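Inositol-1,4,5-trisphosphate 5-phosphatase 1 (Schizosaccharomyces pombe, PDB 1I9Z) removes the 5-phosphate from soluble and lipid inositol phosphates, controlling cellular phosphoinositide levels, through the magnesium-dependent catalytic domain present here. Local coordinates at residues Phe257-Asp268 and Tyr296-Arg307. Sequence-based numbering, arbitrary orientation.
With 2IP (D-myo-inositol-1,4-bisphosphate), chain C.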
loop_
_atom_site.group_PDB
_atom_site.type_symbol
_atom_site.label_atom_id
_atom_site.label_comp_id
_atom_site.label_asym_id
_atom_site.label_seq_id
_atom_site.Cartn_x
_atom_site.Cartn_y
_atom_site.Cartn_z
ATOM N N PHE A 257 -4.585 -0.247 17.530
ATOM C CA PHE A 257 -3.253 -0.349 18.132
ATOM C C PHE A 257 -2.780 0.996 18.624
ATOM O O PHE A 257 -3.199 2.029 18.113
ATOM C CB PHE A 257 -2.254 -0.950 17.103
ATOM C CG PHE A 257 -2.246 -0.253 15.788
ATOM C CD1 PHE A 257 -1.345 0.802 15.532
ATOM C CD2 PHE A 257 -3.126 -0.662 14.776
ATOM C CE1 PHE A 257 -1.329 1.435 14.236
ATOM C CE2 PHE A 257 -3.130 -0.041 13.500
ATOM C CZ PHE A 257 -2.222 1.004 13.230
ATOM N N PRO A 258 -1.871 1.021 19.614
ATOM C CA PRO A 258 -1.368 2.280 20.149
ATOM C C PRO A 258 -0.464 3.032 19.165
ATOM O O PRO A 258 0.032 2.411 18.202
ATOM C CB PRO A 258 -0.575 1.852 21.386
ATOM C CG PRO A 258 -0.899 0.337 21.615
ATOM C CD PRO A 258 -1.280 -0.170 20.292
ATOM N N PRO A 259 -0.282 4.343 19.353
ATOM C CA PRO A 259 0.566 5.234 18.545
ATOM C C PRO A 259 1.921 4.510 18.411
ATOM O O PRO A 259 2.473 3.952 19.416
ATOM C CB PRO A 259 0.705 6.455 19.449
ATOM C CG PRO A 259 -0.774 6.597 19.957
ATOM C CD PRO A 259 -1.108 5.126 20.308
ATOM N N THR A 260 2.396 4.429 17.155
ATOM C CA THR A 260 3.588 3.689 16.847
ATOM C C THR A 260 4.859 4.499 16.958
ATOM O O THR A 260 5.936 3.978 16.688
ATOM C CB THR A 260 3.517 3.191 15.403
ATOM O OG1 THR A 260 3.217 4.330 14.516
ATOM C CG2 THR A 260 2.373 2.150 15.259
ATOM N N TYR A 261 4.706 5.760 17.344
ATOM C CA TYR A 261 5.764 6.676 17.432
ATOM C C TYR A 261 5.567 7.507 18.667
ATOM O O TYR A 261 4.450 7.850 19.090
ATOM C CB TYR A 261 5.782 7.638 16.217
ATOM C CG TYR A 261 6.745 8.792 16.310
ATOM C CD1 TYR A 261 8.087 8.630 15.933
ATOM C CD2 TYR A 261 6.301 10.091 16.683
ATOM C CE1 TYR A 261 8.983 9.735 15.889
ATOM C CE2 TYR A 261 7.210 11.193 16.664
ATOM C CZ TYR A 261 8.527 10.999 16.260
ATOM O OH TYR A 261 9.436 12.057 16.203
ATOM N N LYS A 262 6.850 7.600 18.950
ATOM C CA LYS A 262 8.080 7.906 19.542
ATOM C C LYS A 262 8.501 7.102 20.722
ATOM O O LYS A 262 8.282 7.508 21.781
ATOM C CB LYS A 262 8.260 9.369 19.696
ATOM C CG LYS A 262 9.507 9.564 20.218
ATOM C CD LYS A 262 10.486 9.146 19.247
ATOM C CE LYS A 262 11.207 10.482 19.000
ATOM N NZ LYS A 262 12.704 10.193 19.039
ATOM N N PHE A 263 9.150 5.951 20.485
ATOM C CA PHE A 263 9.522 5.106 21.603
ATOM C C PHE A 263 11.028 5.208 21.843
ATOM O O PHE A 263 11.827 5.371 20.859
ATOM C CB PHE A 263 9.251 3.593 21.276
ATOM C CG PHE A 263 7.822 3.196 21.275
ATOM C CD1 PHE A 263 7.087 3.119 20.069
ATOM C CD2 PHE A 263 7.162 2.942 22.467
ATOM C CE1 PHE A 263 5.710 2.772 20.081
ATOM C CE2 PHE A 263 5.810 2.609 22.470
ATOM C CZ PHE A 263 5.087 2.516 21.302
ATOM N N ASP A 264 11.430 5.011 23.111
ATOM C CA ASP A 264 12.876 4.877 23.435
ATOM C C ASP A 264 13.220 3.551 22.736
ATOM O O ASP A 264 12.430 2.597 22.740
ATOM C CB ASP A 264 13.091 4.706 24.950
ATOM C CG ASP A 264 12.929 6.027 25.719
ATOM O OD1 ASP A 264 12.761 7.100 25.075
ATOM O OD2 ASP A 264 12.998 5.953 26.967
ATOM N N ILE A 265 14.396 3.484 22.120
ATOM C CA ILE A 265 14.768 2.309 21.367
ATOM C C ILE A 265 14.971 1.109 22.329
ATOM O O ILE A 265 15.617 1.277 23.381
ATOM C CB ILE A 265 16.071 2.589 20.657
ATOM C CG1 ILE A 265 15.847 3.754 19.645
ATOM C CG2 ILE A 265 16.474 1.301 19.801
ATOM C CD1 ILE A 265 17.081 4.438 19.254
ATOM N N GLY A 266 14.419 -0.037 21.948
ATOM C CA GLY A 266 14.509 -1.285 22.738
ATOM C C GLY A 266 13.452 -1.411 23.847
ATOM O O GLY A 266 13.378 -2.422 24.567
ATOM N N THR A 267 12.608 -0.409 24.031
ATOM C CA THR A 267 11.659 -0.510 25.156
ATOM C C THR A 267 10.169 -0.220 24.763
ATOM O O THR A 267 9.858 0.164 23.617
ATOM C CB THR A 267 12.031 0.501 26.243
ATOM O OG1 THR A 267 11.625 1.797 25.809
ATOM C CG2 THR A 267 13.549 0.595 26.437
ATOM N N ASP A 268 9.290 -0.345 25.759
ATOM C CA ASP A 268 7.851 -0.083 25.580
ATOM C C ASP A 268 7.571 1.333 26.004
ATOM O O ASP A 268 6.386 1.719 26.137
ATOM C CB ASP A 268 7.059 -1.008 26.536
ATOM C CG ASP A 268 7.042 -2.444 26.072
ATOM O OD1 ASP A 268 6.916 -2.689 24.848
ATOM O OD2 ASP A 268 7.093 -3.388 26.910
ATOM N N TYR A 296 -5.107 -4.986 10.446
ATOM C CA TYR A 296 -4.346 -3.718 10.411
ATOM C C TYR A 296 -3.775 -3.611 11.794
ATOM O O TYR A 296 -4.500 -3.258 12.756
ATOM C CB TYR A 296 -5.291 -2.527 10.135
ATOM C CG TYR A 296 -4.656 -1.142 10.030
ATOM C CD1 TYR A 296 -5.386 -0.012 10.327
ATOM C CD2 TYR A 296 -3.341 -0.962 9.507
ATOM C CE1 TYR A 296 -4.881 1.278 10.070
ATOM C CE2 TYR A 296 -2.814 0.320 9.291
ATOM C CZ TYR A 296 -3.594 1.444 9.549
ATOM O OH TYR A 296 -3.119 2.721 9.208
ATOM N N GLN A 297 -2.476 -3.835 11.939
ATOM C CA GLN A 297 -1.901 -3.832 13.296
ATOM C C GLN A 297 -0.457 -3.340 13.331
ATOM O O GLN A 297 0.230 -3.344 12.286
ATOM C CB GLN A 297 -1.807 -5.290 13.809
ATOM C CG GLN A 297 -3.094 -5.920 14.378
ATOM C CD GLN A 297 -3.778 -5.025 15.422
ATOM O OE1 GLN A 297 -3.127 -4.411 16.320
ATOM N NE2 GLN A 297 -5.096 -4.915 15.299
ATOM N N SER A 298 -0.006 -2.998 14.541
ATOM C CA SER A 298 1.396 -2.688 14.802
ATOM C C SER A 298 1.946 -3.986 15.453
ATOM O O SER A 298 1.193 -4.839 15.927
ATOM C CB SER A 298 1.590 -1.480 15.704
ATOM O OG SER A 298 1.188 -1.716 17.037
ATOM N N VAL A 299 3.267 -4.143 15.406
ATOM C CA VAL A 299 3.898 -5.350 15.929
ATOM C C VAL A 299 5.006 -4.953 16.858
ATOM O O VAL A 299 5.698 -3.993 16.643
ATOM C CB VAL A 299 4.475 -6.177 14.721
ATOM C CG1 VAL A 299 5.440 -7.258 15.214
ATOM C CG2 VAL A 299 3.272 -6.766 13.925
ATOM N N PRO A 300 5.218 -5.737 17.904
ATOM C CA PRO A 300 6.269 -5.393 18.853
ATOM C C PRO A 300 7.707 -5.724 18.417
ATOM O O PRO A 300 8.261 -6.765 18.821
ATOM C CB PRO A 300 5.852 -6.153 20.148
ATOM C CG PRO A 300 4.531 -6.826 19.821
ATOM C CD PRO A 300 4.469 -6.936 18.314
ATOM N N LEU A 301 8.295 -4.900 17.547
ATOM C CA LEU A 301 9.740 -4.995 17.210
ATOM C C LEU A 301 10.322 -3.715 17.800
ATOM O O LEU A 301 9.696 -2.643 17.704
ATOM C CB LEU A 301 10.048 -5.026 15.723
ATOM C CG LEU A 301 9.744 -6.327 14.981
ATOM C CD1 LEU A 301 10.411 -6.253 13.603
ATOM C CD2 LEU A 301 10.332 -7.548 15.803
ATOM N N TYR A 302 11.533 -3.792 18.352
ATOM C CA TYR A 302 12.092 -2.693 19.130
ATOM C C TYR A 302 13.390 -2.081 18.604
ATOM O O TYR A 302 14.086 -1.348 19.348
ATOM C CB TYR A 302 12.337 -3.269 20.571
ATOM C CG TYR A 302 11.059 -3.665 21.309
ATOM C CD1 TYR A 302 10.451 -4.929 21.117
ATOM C CD2 TYR A 302 10.484 -2.773 22.201
ATOM C CE1 TYR A 302 9.251 -5.296 21.839
ATOM C CE2 TYR A 302 9.313 -3.079 22.910
ATOM C CZ TYR A 302 8.709 -4.358 22.714
ATOM O OH TYR A 302 7.583 -4.690 23.411
ATOM N N TYR A 303 13.702 -2.349 17.327
ATOM C CA TYR A 303 14.955 -1.869 16.772
ATOM C C TYR A 303 14.976 -0.399 16.481
ATOM O O TYR A 303 16.046 0.176 16.321
ATOM C CB TYR A 303 15.270 -2.580 15.448
ATOM C CG TYR A 303 15.122 -4.065 15.539
ATOM C CD1 TYR A 303 14.437 -4.778 14.568
ATOM C CD2 TYR A 303 15.703 -4.780 16.612
ATOM C CE1 TYR A 303 14.292 -6.202 14.653
ATOM C CE2 TYR A 303 15.599 -6.166 16.675
ATOM C CZ TYR A 303 14.895 -6.870 15.705
ATOM O OH TYR A 303 14.776 -8.270 15.758
ATOM N N SER A 304 13.785 0.187 16.409
ATOM C CA SER A 304 13.640 1.591 15.997
ATOM C C SER A 304 12.822 2.406 17.013
ATOM O O SER A 304 12.350 1.848 18.022
ATOM C CB SER A 304 12.913 1.592 14.606
ATOM O OG SER A 304 12.588 2.933 14.181
ATOM N N ASP A 305 12.716 3.723 16.776
ATOM C CA ASP A 305 11.866 4.533 17.648
ATOM C C ASP A 305 10.414 4.461 17.114
ATOM O O ASP A 305 9.496 5.013 17.711
ATOM C CB ASP A 305 12.373 5.974 17.754
ATOM C CG ASP A 305 12.591 6.630 16.404
ATOM O OD1 ASP A 305 12.457 6.030 15.302
ATOM O OD2 ASP A 305 12.902 7.821 16.498
ATOM N N HIS A 306 10.189 3.763 16.006
ATOM C CA HIS A 306 8.816 3.488 15.543
ATOM C C HIS A 306 8.546 1.995 15.634
ATOM O O HIS A 306 9.475 1.175 15.523
ATOM C CB HIS A 306 8.596 3.773 14.047
ATOM C CG HIS A 306 8.663 5.215 13.689
ATOM N ND1 HIS A 306 7.620 5.881 13.068
ATOM C CD2 HIS A 306 9.679 6.098 13.780
ATOM C CE1 HIS A 306 8.007 7.118 12.781
ATOM N NE2 HIS A 306 9.258 7.274 13.202
ATOM N N ARG A 307 7.283 1.619 15.830
ATOM C CA ARG A 307 6.911 0.186 15.674
ATOM C C ARG A 307 6.518 -0.020 14.247
ATOM O O ARG A 307 6.000 0.913 13.606
ATOM C CB ARG A 307 5.665 -0.199 16.467
ATOM C CG ARG A 307 5.876 -0.080 17.967
ATOM C CD ARG A 307 6.526 -1.469 18.538
ATOM N NE ARG A 307 6.712 -1.217 19.953
ATOM C CZ ARG A 307 7.784 -0.686 20.519
ATOM N NH1 ARG A 307 8.907 -0.383 19.835
ATOM N NH2 ARG A 307 7.667 -0.239 21.786
HETATM C C1 2IP C . 9.975 18.050 15.007
HETATM C C2 2IP C . 11.339 17.683 14.366
HETATM C C3 2IP C . 11.966 16.406 15.020
HETATM C C4 2IP C . 11.018 15.178 15.024
HETATM C C5 2IP C . 9.745 15.586 15.798
HETATM C C6 2IP C . 9.021 16.802 15.147
HETATM O O1 2IP C . 9.579 19.227 15.659
HETATM O O2 2IP C . 11.225 17.416 12.994
HETATM O O3 2IP C . 13.119 16.023 14.332
HETATM O O4 2IP C . 11.693 14.058 15.685
HETATM O O5 2IP C . 8.824 14.496 15.847
HETATM O O6 2IP C . 7.929 17.002 16.034
HETATM P P4 2IP C . 12.110 12.726 14.958
HETATM O O41 2IP C . 10.821 12.196 14.226
HETATM O O42 2IP C . 12.583 11.750 15.938
HETATM O O43 2IP C . 13.226 13.203 14.012
HETATM P P1 2IP C . 8.677 20.366 15.276
HETATM O O11 2IP C . 9.549 21.599 15.569
HETATM O O12 2IP C . 8.134 20.461 13.871
HETATM O O13 2IP C . 7.576 20.349 16.344
HETATM O O HOH W 1 1.876 0.442 18.398
HETATM O O HOH W 2 11.540 0.660 20.532
HETATM O O HOH W 3 5.362 -1.085 23.151
#
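The guanidinium of Arg307 lies flat on the ring of Phe263: the planes differ by 23°, and CZ stands 3.9 Å from the ring centroid, over the face, which meets the geometry of a cation-pi stack. Arginine CG, anti to the carbonyl carbon, lies against Phe263 CE1, and a bend at chi2 (-86°) then turns the rest of the chain so that the guanidinium comes over the ring. Tyr302 CE2 approaches the opposite face of the guanidinium, while NH2 donates to Thr267 O at 2.9 Å, tilted somewhat from the guanidinium plane. Two waters sit at its edge, one bridging NH2 to Asp268 OD1. That carboxylate oxygen also takes a 2.6 Å bond from Tyr302 OH on its syn side; its salt bridge to Arg307 is long, with OD1 well out of the guanidinium plane, so only charge acts there.

Backbone bonds tie the two segments: Phe263 N donates to Asp305 O at 2.9 Å, and Arg307 N to Thr260 O. Here Tyr261 lays CD1 over one face of His306, 3.3 Å from NE2, with the rings oblique; His306 ND1 is bonded to Asp283. At the other end, the edge of Phe257 points into the face of Tyr296, planes at 87°, a T-shaped pair joining the loop to strand 292-298, an outermost strand of the six-stranded sheet.

These loops border the inositol phosphate pocket of the DNase I-like 5-phosphatase domain, where Tyr261 and Lys262 both contact the bound bisphosphate. Lys262 NZ makes a salt bridge with a weak hydrogen bond to Asp305 OD2, and a weak hydrogen bond to phosphate oxygen O42, each 3.5 Å; the Asp305 side chain also lies near the calcium ion. The lysine thus probably helps balance negative charge where the phosphate pocket adjoins the metal site.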